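Local structure of fibronectin type III domain-containing protein (Simiduia agarivorans, 6P2K) at residues W49-N57 / N86-V94; E98-A106 / I115-D123. The protein probably hydrolyses the backbone of xyloglucan-type plant polysaccharides, as a family GH74 glycoside hydrolase whose portion here is the beta-propeller catalytic region. All coordinates share one frame; numbering follows the deposited sequence.

Contact 1: W49-N57 / N86-V94; sequences WQITGNLVN and NGSNSYALV. With PE3 (3,6,9,12,15,18,21,24,27,30,33,36,39-tridecaoxahentetracontane-1,41-diol), chain C.
Tyr91 packs against Thr52, Gly53 and Leu55 in a mixed polar and aromatic loop-to-loop contact between two neighbouring blades, where the chain leaving strand 50-51 passes the loop that leads into strand 92-93. One direct backbone bond marks the crossing: Gly53 N donates to Ser88 O over 2.8 Å with an N-H...O angle of 147°. The backbones come so close here that a CB on Gly53 would collide with Asn89 O and Ser90 CA, consistent with a glycine at this position. With CG of Tyr91 turned away from the carbonyl carbon (chi1 -61°), the ring lies alongside the Gly53 backbone. The phenol then reaches Thr52, Tyr91 OH donating to Thr52 OG1 at 3.0 Å, with OG1 in the plane of the ring. Thr52 OG1 has a further partner in Val39 O, so this hydroxyl links strand 39-42 to the tyrosine. Over one ring face sits Leu55, its CD2 3.7 Å from the Tyr91 ring centroid and 21° off the normal, a CH-pi contact. Replacing the tyrosine by an alanine removes ring and hydroxyl and would probably leave Leu55 CD2 without its aromatic floor and Thr52 OG1 without the phenol donor. Two waters bridge the backbones farther along: one accepts a hydrogen bond from Tyr91 N at 2.9 Å and donates to Asn54 O, while the other donates to Asn54 O and to Tyr91 O. Beyond them Val56 CG2 touches Leu93 CB at 4.1 Å. A polyethylene glycol fragment lies at the surface, with Asn54 ND2 3.1 Å from PE3 O37. Such a seam, between the loop after one four-stranded antiparallel sheet and the loop entering the last strand of the next, fits the GH74 beta-propeller fold.

Contact 2: E98-A106 / I115-D123; sequences ENKSIASIA and IIAAPGWRD
Ser101 and Gly120 face each other where the antiparallel hairpin of strands 102-106 and 115-119 (163° between their directions) opens into loops. The main-chain bonds come first. Ala106 and Ile116 form a regular hydrogen-bonded pair, with Ile116 N to Ala106 O at 2.9 Å. One step on, Ala118 N reaches Ser104 O at 3.0 Å, yet Ala118 O receives Ala103 N at 3.2 Å. Two residues of one strand, Ala103 and Ser104, thus face Ala118 alone, a classic beta bulge, consistent with the psi of 13° at Ala103. Past Pro119, Gly120 N donates to Ser101 O over 2.7 Å, coming from above the carbonyl plane.

The side-chain polar link answers that bond in reverse: with OG anti to its own backbone N (chi1 -172°), Ser101 OG donates to Gly120 O at 2.7 Å, so serine and glycine are joined twice.

Nonpolar contacts occur on both sheet faces. Ile105 CG2 lies side by side with Ile115 CG2 at 3.7 Å, on the face where Ile105 also meets Ala64 of strand 60-66. On the other face Ser104 CB makes a carbon-carbon contact of 3.9 Å with Ala118 CB, and Ala106 and Ala118 both pack on Val169 of strand 166-171. Ala103 CB presses on Gly120 C at 3.4 Å.

Past the hairpin, Arg122 NE bonds Phe61 O and Trp121 NE1 bonds Asp125, next to the zinc ligand Asp124. The contact is held chiefly by main-chain bonds, and Ala103, Ala106 and Ala118 are consistent with close approach of the neighbouring strands 60-66 and 166-171.

Overall arrangement
From the N terminus, the chain runs through the blade of strands 17-22 to 50-51 and enters contact 1 at 49-57. Strands 60-66, 72-77 and 80-84 follow before 86-94 returns to close a loop of 28 intervening residues, tying the loop after strand 50-51 to the loop before strand 92-93. Contact 2 opens directly afterwards and closes a short hairpin, only eight residues lying between 98-106 and 115-123, within the blade of strands 102-108 to 152-155. The two contacts are therefore in series, neither nested nor crossed. Their centres lie about 17 Å apart, and they meet where Leu93 CD2 packs on Glu98 CG at 3.5 Å, at the passage from one blade to the next.

Contact 1: W49-N57 / N86-V94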
loop_
_atom_site.group_PDB
_atom_site.type_symbol
_atom_site.label_atom_id
_atom_site.label_comp_id
_atom_site.label_asym_id
_atom_site.label_seq_id
_atom_site.Cartn_x
_atom_site.Cartn_y
_atom_site.Cartn_z
ATOM N N TRP B 49 31.655 24.634 22.170
ATOM C CA TRP B 49 31.655 25.981 22.722
ATOM C C TRP B 49 31.304 25.943 24.202
ATOM O O TRP B 49 30.484 25.127 24.635
ATOM C CB TRP B 49 30.661 26.882 21.980
ATOM C CG TRP B 49 30.975 27.061 20.531
ATOM C CD1 TRP B 49 30.552 26.276 19.496
ATOM C CD2 TRP B 49 31.775 28.095 19.949
ATOM N NE1 TRP B 49 31.041 26.757 18.306
ATOM C CE2 TRP B 49 31.795 27.874 18.558
ATOM C CE3 TRP B 49 32.478 29.188 20.469
ATOM C CZ2 TRP B 49 32.488 28.705 17.680
ATOM C CZ3 TRP B 49 33.169 30.010 19.597
ATOM C CH2 TRP B 49 33.169 29.763 18.218
ATOM N N GLN B 50 31.917 26.841 24.970
ATOM C CA GLN B 50 31.668 26.955 26.400
ATOM C C GLN B 50 31.307 28.392 26.749
ATOM O O GLN B 50 31.796 29.339 26.129
ATOM C CB GLN B 50 32.891 26.526 27.232
ATOM C CG GLN B 50 33.230 25.046 27.164
ATOM C CD GLN B 50 33.926 24.663 25.870
ATOM O OE1 GLN B 50 33.621 23.631 25.268
ATOM N NE2 GLN B 50 34.866 25.497 25.435
ATOM N N ILE B 51 30.451 28.547 27.760
ATOM C CA ILE B 51 30.122 29.884 28.244
ATOM C C ILE B 51 31.339 30.506 28.923
ATOM O O ILE B 51 32.271 29.819 29.355
ATOM C CB ILE B 51 28.917 29.839 29.198
ATOM C CG1 ILE B 51 29.200 28.897 30.368
ATOM C CG2 ILE B 51 27.665 29.417 28.465
ATOM C CD1 ILE B 51 29.479 29.610 31.661
ATOM N N THR B 52 31.332 31.836 29.001
ATOM C CA THR B 52 32.365 32.559 29.733
ATOM C C THR B 52 31.743 33.307 30.907
ATOM O O THR B 52 30.627 32.985 31.328
ATOM C CB THR B 52 33.115 33.524 28.810
ATOM O OG1 THR B 52 32.247 34.597 28.432
ATOM C CG2 THR B 52 33.597 32.799 27.559
ATOM N N GLY B 53 32.444 34.306 31.437
ATOM C CA GLY B 53 31.975 34.991 32.625
ATOM C C GLY B 53 30.727 35.825 32.388
ATOM O O GLY B 53 30.315 36.092 31.258
ATOM N N ASN B 54 30.120 36.255 33.494
ATOM C CA ASN B 54 28.899 37.051 33.440
ATOM C C ASN B 54 29.217 38.502 33.100
ATOM O O ASN B 54 30.048 39.135 33.756
ATOM C CB ASN B 54 28.155 36.989 34.774
ATOM C CG ASN B 54 27.580 35.619 35.059
ATOM O OD1 ASN B 54 27.127 34.921 34.153
ATOM N ND2 ASN B 54 27.592 35.228 36.328
ATOM N N LEU B 55 28.543 39.027 32.085
ATOM C CA LEU B 55 28.644 40.429 31.714
ATOM C C LEU B 55 27.473 41.213 32.297
ATOM O O LEU B 55 26.430 40.652 32.643
ATOM C CB LEU B 55 28.674 40.589 30.191
ATOM C CG LEU B 55 29.762 39.825 29.441
ATOM C CD1 LEU B 55 29.332 39.562 28.012
ATOM C CD2 LEU B 55 31.066 40.606 29.470
ATOM N N VAL B 56 27.663 42.531 32.405
ATOM C CA VAL B 56 26.578 43.395 32.860
ATOM C C VAL B 56 25.511 43.522 31.780
ATOM O O VAL B 56 24.325 43.708 32.082
ATOM C CB VAL B 56 27.131 44.770 33.282
ATOM C CG1 VAL B 56 26.059 45.587 33.993
ATOM C CG2 VAL B 56 28.345 44.594 34.185
ATOM N N ASN B 57 25.904 43.419 30.513
ATOM C CA ASN B 57 24.976 43.424 29.392
ATOM C C ASN B 57 25.455 42.403 28.371
ATOM O O ASN B 57 26.651 42.328 28.074
ATOM C CB ASN B 57 24.867 44.815 28.760
ATOM C CG ASN B 57 24.035 44.814 27.498
ATOM O OD1 ASN B 57 24.556 44.647 26.396
ATOM N ND2 ASN B 57 22.728 44.996 27.651
ATOM N N ASN B 86 41.455 36.987 33.526
ATOM C CA ASN B 86 41.598 35.550 33.733
ATOM C C ASN B 86 41.133 34.761 32.513
ATOM O O ASN B 86 40.576 33.670 32.646
ATOM C CB ASN B 86 40.847 35.100 34.987
ATOM C CG ASN B 86 39.390 35.530 34.990
ATOM O OD1 ASN B 86 38.827 35.883 33.954
ATOM N ND2 ASN B 86 38.771 35.496 36.164
ATOM N N GLY B 87 41.345 35.306 31.319
ATOM C CA GLY B 87 41.047 34.572 30.104
ATOM C C GLY B 87 39.579 34.331 29.831
ATOM O O GLY B 87 39.230 33.283 29.277
ATOM N N SER B 88 38.713 35.275 30.210
ATOM C CA SER B 88 37.250 35.326 30.034
ATOM C C SER B 88 36.473 34.652 31.167
ATOM O O SER B 88 35.244 34.566 31.075
ATOM C CB SER B 88 36.778 34.732 28.693
ATOM O OG SER B 88 36.689 33.318 28.755
ATOM N N ASN B 89 37.130 34.180 32.229
ATOM C CA ASN B 89 36.395 33.500 33.292
ATOM C C ASN B 89 35.487 34.463 34.050
ATOM O O ASN B 89 34.389 34.085 34.475
ATOM C CB ASN B 89 37.372 32.809 34.244
ATOM C CG ASN B 89 37.919 31.511 33.677
ATOM O OD1 ASN B 89 37.623 31.144 32.540
ATOM N ND2 ASN B 89 38.729 30.813 34.466
ATOM N N SER B 90 35.928 35.705 34.239
ATOM C CA SER B 90 35.107 36.737 34.857
ATOM C C SER B 90 35.402 38.068 34.182
ATOM O O SER B 90 36.461 38.258 33.580
ATOM C CB SER B 90 35.354 36.838 36.372
ATOM O OG SER B 90 36.646 37.351 36.652
ATOM N N TYR B 91 34.451 38.993 34.289
ATOM C CA TYR B 91 34.567 40.303 33.667
ATOM C C TYR B 91 34.280 41.401 34.679
ATOM O O TYR B 91 33.539 41.207 35.646
ATOM C CB TYR B 91 33.605 40.460 32.484
ATOM C CG TYR B 91 33.813 39.477 31.357
ATOM C CD1 TYR B 91 34.790 39.691 30.393
ATOM C CD2 TYR B 91 33.018 38.341 31.244
ATOM C CE1 TYR B 91 34.976 38.801 29.357
ATOM C CE2 TYR B 91 33.196 37.446 30.209
ATOM C CZ TYR B 91 34.176 37.681 29.270
ATOM O OH TYR B 91 34.356 36.790 28.238
ATOM N N ALA B 92 34.877 42.563 34.434
ATOM C CA ALA B 92 34.568 43.789 35.149
ATOM C C ALA B 92 34.275 44.873 34.125
ATOM O O ALA B 92 34.930 44.944 33.080
ATOM C CB ALA B 92 35.719 44.218 36.067
ATOM N N LEU B 93 33.293 45.717 34.423
ATOM C CA LEU B 93 32.910 46.759 33.484
ATOM C C LEU B 93 33.838 47.959 33.616
ATOM O O LEU B 93 34.119 48.419 34.728
ATOM C CB LEU B 93 31.459 47.163 33.714
ATOM C CG LEU B 93 30.973 48.369 32.923
ATOM C CD1 LEU B 93 30.614 47.972 31.495
ATOM C CD2 LEU B 93 29.766 48.878 33.651
ATOM N N VAL B 94 34.320 48.454 32.479
ATOM C CA VAL B 94 35.229 49.596 32.447
ATOM C C VAL B 94 34.434 50.853 32.782
ATOM O O VAL B 94 33.464 51.176 32.081
ATOM C CB VAL B 94 35.927 49.711 31.083
ATOM C CG1 VAL B 94 36.836 50.936 31.051
ATOM C CG2 VAL B 94 36.720 48.447 30.789
HETATM O O43 PE3 C . 34.894 30.187 33.810
HETATM C C42 PE3 C . 33.662 30.277 34.528
HETATM C C41 PE3 C . 32.510 30.098 33.543
HETATM O O40 PE3 C . 31.216 30.162 34.169
HETATM C C39 PE3 C . 30.933 31.417 34.808
HETATM C C38 PE3 C . 29.525 31.288 35.376
HETATM O O37 PE3 C . 29.114 32.489 36.045
HETATM O O HOH W 1 31.998 37.953 35.514
HETATM O O HOH W 2 30.702 41.637 34.729
#

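Contact 2: E98-A106 / I115-D123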
loop_
_atom_site.group_PDB
_atom_site.type_symbol
_atom_site.label_atom_id
_atom_site.label_comp_id
_atom_site.label_asym_id
_atom_site.label_seq_id
_atom_site.Cartn_x
_atom_site.Cartn_y
_atom_site.Cartn_z
ATOM N N GLU B 98 31.052 53.216 30.724
ATOM C CA GLU B 98 29.718 52.878 31.205
ATOM C C GLU B 98 28.665 53.602 30.380
ATOM O O GLU B 98 28.790 54.800 30.112
ATOM C CB GLU B 98 29.573 53.246 32.683
ATOM C CG GLU B 98 30.375 52.349 33.611
ATOM C CD GLU B 98 29.774 52.237 35.000
ATOM O OE1 GLU B 98 30.536 52.228 35.993
ATOM O OE2 GLU B 98 28.533 52.153 35.095
ATOM N N ASN B 99 27.628 52.868 29.972
ATOM C CA ASN B 99 26.538 53.397 29.153
ATOM C C ASN B 99 27.018 53.844 27.773
ATOM O O ASN B 99 26.388 54.700 27.143
ATOM C CB ASN B 99 25.817 54.549 29.871
ATOM C CG ASN B 99 24.348 54.646 29.502
ATOM O OD1 ASN B 99 23.890 54.008 28.556
ATOM N ND2 ASN B 99 23.603 55.451 30.251
ATOM N N LYS B 100 28.120 53.273 27.282
ATOM C CA LYS B 100 28.715 53.644 25.999
ATOM C C LYS B 100 28.877 52.392 25.145
ATOM O O LYS B 100 29.792 51.600 25.375
ATOM C CB LYS B 100 30.069 54.327 26.198
ATOM C CG LYS B 100 30.019 55.667 26.911
ATOM C CD LYS B 100 29.150 56.660 26.165
ATOM C CE LYS B 100 29.791 57.052 24.842
ATOM N NZ LYS B 100 29.301 58.369 24.345
ATOM N N SER B 101 28.012 52.220 24.149
ATOM C CA SER B 101 28.083 51.041 23.289
ATOM C C SER B 101 29.369 51.043 22.471
ATOM O O SER B 101 29.659 52.008 21.756
ATOM C CB SER B 101 26.871 50.992 22.360
ATOM O OG SER B 101 26.821 49.765 21.658
ATOM N N ILE B 102 30.127 49.951 22.560
ATOM C CA ILE B 102 31.428 49.825 21.909
ATOM C C ILE B 102 31.416 48.598 21.011
ATOM O O ILE B 102 31.001 47.513 21.439
ATOM C CB ILE B 102 32.564 49.741 22.943
ATOM C CG1 ILE B 102 32.629 51.035 23.739
ATOM C CG2 ILE B 102 33.904 49.480 22.281
ATOM C CD1 ILE B 102 33.439 50.902 24.962
ATOM N N ALA B 103 31.890 48.767 19.772
ATOM C CA ALA B 103 31.865 47.697 18.784
ATOM C C ALA B 103 33.200 47.493 18.076
ATOM O O ALA B 103 33.243 46.780 17.067
ATOM C CB ALA B 103 30.772 47.961 17.744
ATOM N N SER B 104 34.286 48.087 18.569
ATOM C CA SER B 104 35.598 47.913 17.957
ATOM C C SER B 104 36.675 48.067 19.020
ATOM O O SER B 104 36.624 49.003 19.824
ATOM C CB SER B 104 35.832 48.929 16.831
ATOM O OG SER B 104 34.665 49.134 16.055
ATOM N N ILE B 105 37.641 47.149 19.025
ATOM C CA ILE B 105 38.825 47.255 19.874
ATOM C C ILE B 105 40.043 46.907 19.029
ATOM O O ILE B 105 40.054 45.880 18.342
ATOM C CB ILE B 105 38.749 46.337 21.112
ATOM C CG1 ILE B 105 37.399 46.478 21.815
ATOM C CG2 ILE B 105 39.875 46.659 22.079
ATOM C CD1 ILE B 105 36.847 45.166 22.337
ATOM N N ALA B 106 41.065 47.760 19.074
ATOM C CA ALA B 106 42.266 47.563 18.274
ATOM C C ALA B 106 43.497 47.923 19.091
ATOM O O ALA B 106 43.496 48.913 19.830
ATOM C CB ALA B 106 42.226 48.401 16.989
ATOM N N ILE B 115 45.752 50.873 23.338
ATOM C CA ILE B 115 44.501 50.294 22.866
ATOM C C ILE B 115 43.564 51.417 22.451
ATOM O O ILE B 115 43.586 52.515 23.015
ATOM C CB ILE B 115 43.833 49.407 23.941
ATOM C CG1 ILE B 115 44.879 48.573 24.678
ATOM C CG2 ILE B 115 42.786 48.500 23.316
ATOM C CD1 ILE B 115 44.444 48.135 26.054
ATOM N N ILE B 116 42.737 51.133 21.452
ATOM C CA ILE B 116 41.679 52.033 21.015
ATOM C C ILE B 116 40.359 51.280 21.101
ATOM O O ILE B 116 40.228 50.182 20.547
ATOM C CB ILE B 116 41.924 52.552 19.586
ATOM C CG1 ILE B 116 43.146 53.472 19.551
ATOM C CG2 ILE B 116 40.695 53.267 19.059
ATOM C CD1 ILE B 116 43.496 53.969 18.169
ATOM N N ALA B 117 39.396 51.858 21.812
ATOM C CA ALA B 117 38.040 51.330 21.884
ATOM C C ALA B 117 37.108 52.351 21.252
ATOM O O ALA B 117 37.070 53.508 21.681
ATOM C CB ALA B 117 37.630 51.031 23.328
ATOM N N ALA B 118 36.367 51.925 20.234
ATOM C CA ALA B 118 35.559 52.843 19.455
ATOM C C ALA B 118 34.081 52.627 19.729
ATOM O O ALA B 118 33.602 51.488 19.654
ATOM C CB ALA B 118 35.841 52.665 17.959
ATOM N N PRO B 119 33.341 53.681 20.070
ATOM C CA PRO B 119 31.886 53.555 20.200
ATOM C C PRO B 119 31.258 53.010 18.926
ATOM O O PRO B 119 31.650 53.367 17.814
ATOM C CB PRO B 119 31.436 54.992 20.477
ATOM C CG PRO B 119 32.598 55.602 21.172
ATOM C CD PRO B 119 33.829 54.980 20.561
ATOM N N GLY B 120 30.277 52.136 19.095
ATOM C CA GLY B 120 29.615 51.551 17.945
ATOM C C GLY B 120 28.596 50.521 18.372
ATOM O O GLY B 120 28.528 50.117 19.538
ATOM N N TRP B 121 27.800 50.091 17.386
ATOM C CA TRP B 121 26.785 49.067 17.653
ATOM C C TRP B 121 26.413 48.272 16.407
ATOM O O TRP B 121 25.299 47.740 16.361
ATOM C CB TRP B 121 25.535 49.716 18.250
ATOM C CG TRP B 121 24.976 50.803 17.384
ATOM C CD1 TRP B 121 24.026 50.670 16.418
ATOM C CD2 TRP B 121 25.345 52.188 17.398
ATOM N NE1 TRP B 121 23.772 51.888 15.833
ATOM C CE2 TRP B 121 24.570 52.835 16.416
ATOM C CE3 TRP B 121 26.250 52.944 18.148
ATOM C CZ2 TRP B 121 24.674 54.202 16.164
ATOM C CZ3 TRP B 121 26.352 54.299 17.897
ATOM C CH2 TRP B 121 25.567 54.914 16.914
ATOM N N ARG B 122 27.281 48.184 15.400
ATOM C CA ARG B 122 27.065 47.373 14.190
ATOM C C ARG B 122 25.770 47.838 13.526
ATOM O O ARG B 122 25.580 49.052 13.354
ATOM C CB ARG B 122 27.114 45.900 14.573
ATOM C CG ARG B 122 28.436 45.471 15.160
ATOM C CD ARG B 122 28.588 43.959 15.157
ATOM N NE ARG B 122 29.949 43.576 15.513
ATOM C CZ ARG B 122 30.867 43.177 14.639
ATOM N NH1 ARG B 122 30.570 43.091 13.349
ATOM N NH2 ARG B 122 32.086 42.857 15.058
ATOM N N ASP B 123 24.874 46.932 13.139
ATOM C CA ASP B 123 23.606 47.272 12.509
ATOM C C ASP B 123 22.449 47.307 13.498
ATOM O O ASP B 123 21.291 47.394 13.080
ATOM C CB ASP B 123 23.301 46.275 11.390
ATOM C CG ASP B 123 23.389 44.830 11.857
ATOM O OD1 ASP B 123 24.244 44.532 12.721
ATOM O OD2 ASP B 123 22.603 43.991 11.367
HETATM O O HOH W 3 32.941 50.435 17.152
#